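Local atomic coordinates of polyketide synthase/nonribosomal peptide synthetase hybrid RzxB (Pseudomonas fluorescens, PDB entry 5IL6), a protein that probably dehydrates beta-hydroxyacyl intermediates during assembly of the polyketide rhizoxin, through its double hotdog dehydratase domain. Residues Q48-Q61 with L78-S90. Numbering follows the deposited sequence.
Sequences QAVLAGAAMIVMIQ and LVISDLSWRQPFS
Trp85 lays the edge of its indole against the start of helix 53-67, where NE1 makes a weak, bent hydrogen bond to Gly53 O (3.1 Å, 135° at the hydrogen). The contact illustrates how a hotdog core holds its helix by apolar packing, with polar links at the edge. Trp85 CG is anti to its own carbonyl carbon (chi1 -72°), which brings the ring under the helix: Met56 SD meets Trp85 CD1 in a Met-aromatic contact, Ile57 CD1 touches Trp85 CZ2 at 3.6 Å, and Leu83 CD2 lies over one face. Replacing this indole with an alanine is likely to open a gap beneath the helix, leaving Met56 and Ile57 without the ring edge they touch and Gly53 O without its weak donor. Packing is tight farther along, where Ile80 CD1 presses on Ile60 CG2 at 3.5 Å and also reaches Gln61 CG. At the other end Val50, Leu51 and Phe89 stay buried: Leu51 N donates a straight bond to Phe89 O (2.9 Å), and water bridges Leu51 O and Phe89 N. Solvent reaches Ser90, whose OG donates to Ala49 O from above the carbonyl plane, and Pro88, whose CB is nonetheless tight against Val50 CG1 (3.3 Å). As in hotdog folds, strands wrap round the central helix: 124-135 touches Met56, 98-105 meets Leu51, and helix 204-212 packs on Ile57.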
# COMPACT_ATOMS: atom_id res chain seq x y z
N GLN A 48 18.77 -0.96 0.72
CA GLN A 48 18.29 -2.28 1.08
C GLN A 48 16.93 -2.54 0.43
O GLN A 48 16.06 -1.67 0.42
CB GLN A 48 18.15 -2.44 2.59
CG GLN A 48 19.45 -2.28 3.36
CD GLN A 48 19.27 -2.58 4.84
OE1 GLN A 48 18.80 -1.73 5.60
NE2 GLN A 48 19.66 -3.78 5.25
N ALA A 49 16.76 -3.75 -0.10
CA ALA A 49 15.46 -4.18 -0.58
C ALA A 49 14.52 -4.34 0.60
O ALA A 49 14.76 -5.17 1.48
CB ALA A 49 15.58 -5.48 -1.36
N VAL A 50 13.46 -3.54 0.62
CA VAL A 50 12.52 -3.50 1.74
C VAL A 50 11.12 -3.68 1.19
O VAL A 50 10.77 -3.12 0.14
CB VAL A 50 12.63 -2.18 2.52
CG1 VAL A 50 11.58 -2.11 3.62
CG2 VAL A 50 14.03 -2.02 3.11
N LEU A 51 10.31 -4.47 1.89
CA LEU A 51 8.94 -4.72 1.46
C LEU A 51 8.16 -3.42 1.47
O LEU A 51 8.08 -2.73 2.50
CB LEU A 51 8.28 -5.75 2.37
CG LEU A 51 7.01 -6.42 1.84
CD1 LEU A 51 7.24 -7.12 0.50
CD2 LEU A 51 6.46 -7.40 2.87
N ALA A 52 7.57 -3.07 0.33
CA ALA A 52 6.76 -1.86 0.24
C ALA A 52 5.60 -1.94 1.22
O ALA A 52 4.96 -2.99 1.37
CB ALA A 52 6.25 -1.67 -1.19
N GLY A 53 5.33 -0.82 1.89
CA GLY A 53 4.20 -0.77 2.81
C GLY A 53 2.90 -1.19 2.15
O GLY A 53 2.06 -1.85 2.77
N ALA A 54 2.72 -0.83 0.88
CA ALA A 54 1.52 -1.23 0.15
C ALA A 54 1.36 -2.74 0.14
O ALA A 54 0.23 -3.25 0.18
CB ALA A 54 1.57 -0.70 -1.28
N ALA A 55 2.47 -3.48 0.07
CA ALA A 55 2.37 -4.94 -0.02
C ALA A 55 1.73 -5.54 1.22
O ALA A 55 1.04 -6.56 1.13
CB ALA A 55 3.76 -5.54 -0.25
N MET A 56 1.95 -4.93 2.38
CA MET A 56 1.33 -5.46 3.60
C MET A 56 -0.17 -5.23 3.59
O MET A 56 -0.93 -6.06 4.11
CB MET A 56 1.98 -4.82 4.82
CG MET A 56 3.45 -5.17 4.95
SD MET A 56 4.19 -4.62 6.49
CE MET A 56 5.92 -4.64 6.04
N ILE A 57 -0.64 -4.13 2.99
CA ILE A 57 -2.07 -3.91 2.83
C ILE A 57 -2.67 -5.02 1.97
O ILE A 57 -3.73 -5.57 2.27
CB ILE A 57 -2.34 -2.52 2.24
CG1 ILE A 57 -2.03 -1.44 3.27
CG2 ILE A 57 -3.79 -2.41 1.75
CD1 ILE A 57 -2.06 -0.03 2.72
N VAL A 58 -2.00 -5.34 0.86
CA VAL A 58 -2.48 -6.39 -0.02
C VAL A 58 -2.50 -7.73 0.71
O VAL A 58 -3.41 -8.55 0.51
CB VAL A 58 -1.62 -6.46 -1.30
CG1 VAL A 58 -1.99 -7.67 -2.15
CG2 VAL A 58 -1.77 -5.17 -2.10
N MET A 59 -1.50 -7.98 1.55
CA MET A 59 -1.47 -9.22 2.30
C MET A 59 -2.65 -9.32 3.25
O MET A 59 -3.24 -10.40 3.41
CB MET A 59 -0.15 -9.31 3.07
CG MET A 59 0.09 -10.64 3.78
SD MET A 59 1.67 -10.69 4.64
CE MET A 59 2.73 -9.81 3.50
N ILE A 60 -3.02 -8.21 3.89
CA ILE A 60 -4.19 -8.21 4.76
C ILE A 60 -5.45 -8.48 3.95
O ILE A 60 -6.32 -9.26 4.36
CB ILE A 60 -4.29 -6.87 5.52
CG1 ILE A 60 -3.09 -6.71 6.45
CG2 ILE A 60 -5.60 -6.79 6.31
CD1 ILE A 60 -2.98 -5.34 7.09
N GLN A 61 -5.57 -7.84 2.78
CA GLN A 61 -6.73 -8.07 1.93
C GLN A 61 -6.82 -9.52 1.49
O GLN A 61 -7.91 -10.12 1.50
CB GLN A 61 -6.67 -7.14 0.71
CG GLN A 61 -6.80 -5.66 1.07
CD GLN A 61 -6.44 -4.73 -0.08
OE1 GLN A 61 -5.76 -5.13 -1.02
NE2 GLN A 61 -6.91 -3.49 -0.00
N LEU A 78 -14.18 -4.57 1.52
CA LEU A 78 -13.21 -4.92 2.55
C LEU A 78 -12.62 -3.64 3.12
O LEU A 78 -12.04 -2.83 2.38
CB LEU A 78 -12.12 -5.81 1.95
CG LEU A 78 -11.48 -6.92 2.78
CD1 LEU A 78 -12.50 -7.67 3.64
CD2 LEU A 78 -10.79 -7.90 1.84
N VAL A 79 -12.78 -3.44 4.42
CA VAL A 79 -12.34 -2.22 5.09
C VAL A 79 -11.22 -2.57 6.05
O VAL A 79 -11.39 -3.44 6.92
CB VAL A 79 -13.49 -1.52 5.82
CG1 VAL A 79 -13.00 -0.24 6.50
CG2 VAL A 79 -14.64 -1.21 4.86
N ILE A 80 -10.08 -1.91 5.89
CA ILE A 80 -8.97 -2.00 6.83
C ILE A 80 -8.86 -0.65 7.52
O ILE A 80 -8.87 0.40 6.86
CB ILE A 80 -7.66 -2.37 6.11
CG1 ILE A 80 -7.80 -3.74 5.43
CG2 ILE A 80 -6.48 -2.37 7.08
CD1 ILE A 80 -6.68 -4.07 4.46
N SER A 81 -8.77 -0.67 8.85
CA SER A 81 -8.85 0.55 9.65
C SER A 81 -7.71 0.60 10.66
O SER A 81 -7.25 -0.43 11.16
CB SER A 81 -10.19 0.63 10.38
OG SER A 81 -11.27 0.68 9.47
N ASP A 82 -7.27 1.83 10.95
CA ASP A 82 -6.28 2.09 11.98
C ASP A 82 -5.05 1.20 11.80
O ASP A 82 -4.60 0.51 12.72
CB ASP A 82 -6.88 1.91 13.38
CG ASP A 82 -7.97 2.91 13.66
OD1 ASP A 82 -8.02 3.95 12.96
OD2 ASP A 82 -8.76 2.68 14.60
N LEU A 83 -4.51 1.22 10.59
CA LEU A 83 -3.30 0.48 10.28
C LEU A 83 -2.09 1.31 10.65
O LEU A 83 -2.08 2.53 10.48
CB LEU A 83 -3.27 0.12 8.79
CG LEU A 83 -2.05 -0.63 8.25
CD1 LEU A 83 -2.46 -1.45 7.04
CD2 LEU A 83 -0.91 0.31 7.87
N SER A 84 -1.07 0.64 11.17
CA SER A 84 0.21 1.28 11.45
C SER A 84 1.33 0.40 10.93
O SER A 84 1.30 -0.82 11.11
CB SER A 84 0.39 1.53 12.96
OG SER A 84 0.03 0.38 13.70
N TRP A 85 2.30 1.02 10.27
CA TRP A 85 3.53 0.36 9.88
C TRP A 85 4.58 0.63 10.94
O TRP A 85 4.77 1.78 11.35
CB TRP A 85 4.03 0.85 8.52
CG TRP A 85 3.24 0.40 7.34
CD1 TRP A 85 3.34 -0.80 6.70
CD2 TRP A 85 2.25 1.15 6.64
NE1 TRP A 85 2.46 -0.84 5.64
CE2 TRP A 85 1.78 0.34 5.58
CE3 TRP A 85 1.71 2.43 6.79
CZ2 TRP A 85 0.79 0.77 4.69
CZ3 TRP A 85 0.73 2.85 5.91
CH2 TRP A 85 0.28 2.02 4.87
N ARG A 86 5.25 -0.42 11.40
CA ARG A 86 6.30 -0.26 12.38
C ARG A 86 7.65 -0.34 11.68
O ARG A 86 8.04 0.59 10.96
CB ARG A 86 6.17 -1.31 13.49
CG ARG A 86 4.81 -1.36 14.13
CD ARG A 86 4.64 -0.28 15.17
NE ARG A 86 3.30 -0.34 15.77
CZ ARG A 86 2.46 0.68 15.88
NH1 ARG A 86 2.79 1.90 15.46
NH2 ARG A 86 1.27 0.49 16.44
N GLN A 87 8.36 -1.44 11.86
CA GLN A 87 9.67 -1.57 11.26
C GLN A 87 9.54 -2.04 9.81
O GLN A 87 8.62 -2.79 9.48
CB GLN A 87 10.52 -2.58 12.04
CG GLN A 87 10.13 -2.70 13.50
CD GLN A 87 11.25 -3.27 14.34
OE1 GLN A 87 12.01 -4.12 13.90
NE2 GLN A 87 11.35 -2.79 15.58
N PRO A 88 10.44 -1.62 8.93
CA PRO A 88 10.44 -2.18 7.58
C PRO A 88 10.88 -3.63 7.61
O PRO A 88 11.63 -4.06 8.50
CB PRO A 88 11.44 -1.30 6.82
CG PRO A 88 11.76 -0.15 7.76
CD PRO A 88 11.58 -0.72 9.13
N PHE A 89 10.41 -4.40 6.63
CA PHE A 89 10.75 -5.81 6.53
C PHE A 89 11.74 -6.02 5.40
O PHE A 89 11.48 -5.61 4.26
CB PHE A 89 9.51 -6.67 6.30
CG PHE A 89 9.84 -8.12 6.05
CD1 PHE A 89 10.12 -8.97 7.10
CD2 PHE A 89 9.88 -8.61 4.75
CE1 PHE A 89 10.43 -10.30 6.86
CE2 PHE A 89 10.20 -9.94 4.51
CZ PHE A 89 10.47 -10.78 5.57
N SER A 90 12.86 -6.65 5.71
CA SER A 90 13.83 -7.10 4.72
C SER A 90 14.14 -8.56 4.96
O SER A 90 14.04 -9.06 6.09
CB SER A 90 15.13 -6.27 4.76
OG SER A 90 14.90 -4.93 4.37
O HOH W 1 8.42 -3.28 5.07
O HOH W 2 -9.06 -2.93 2.01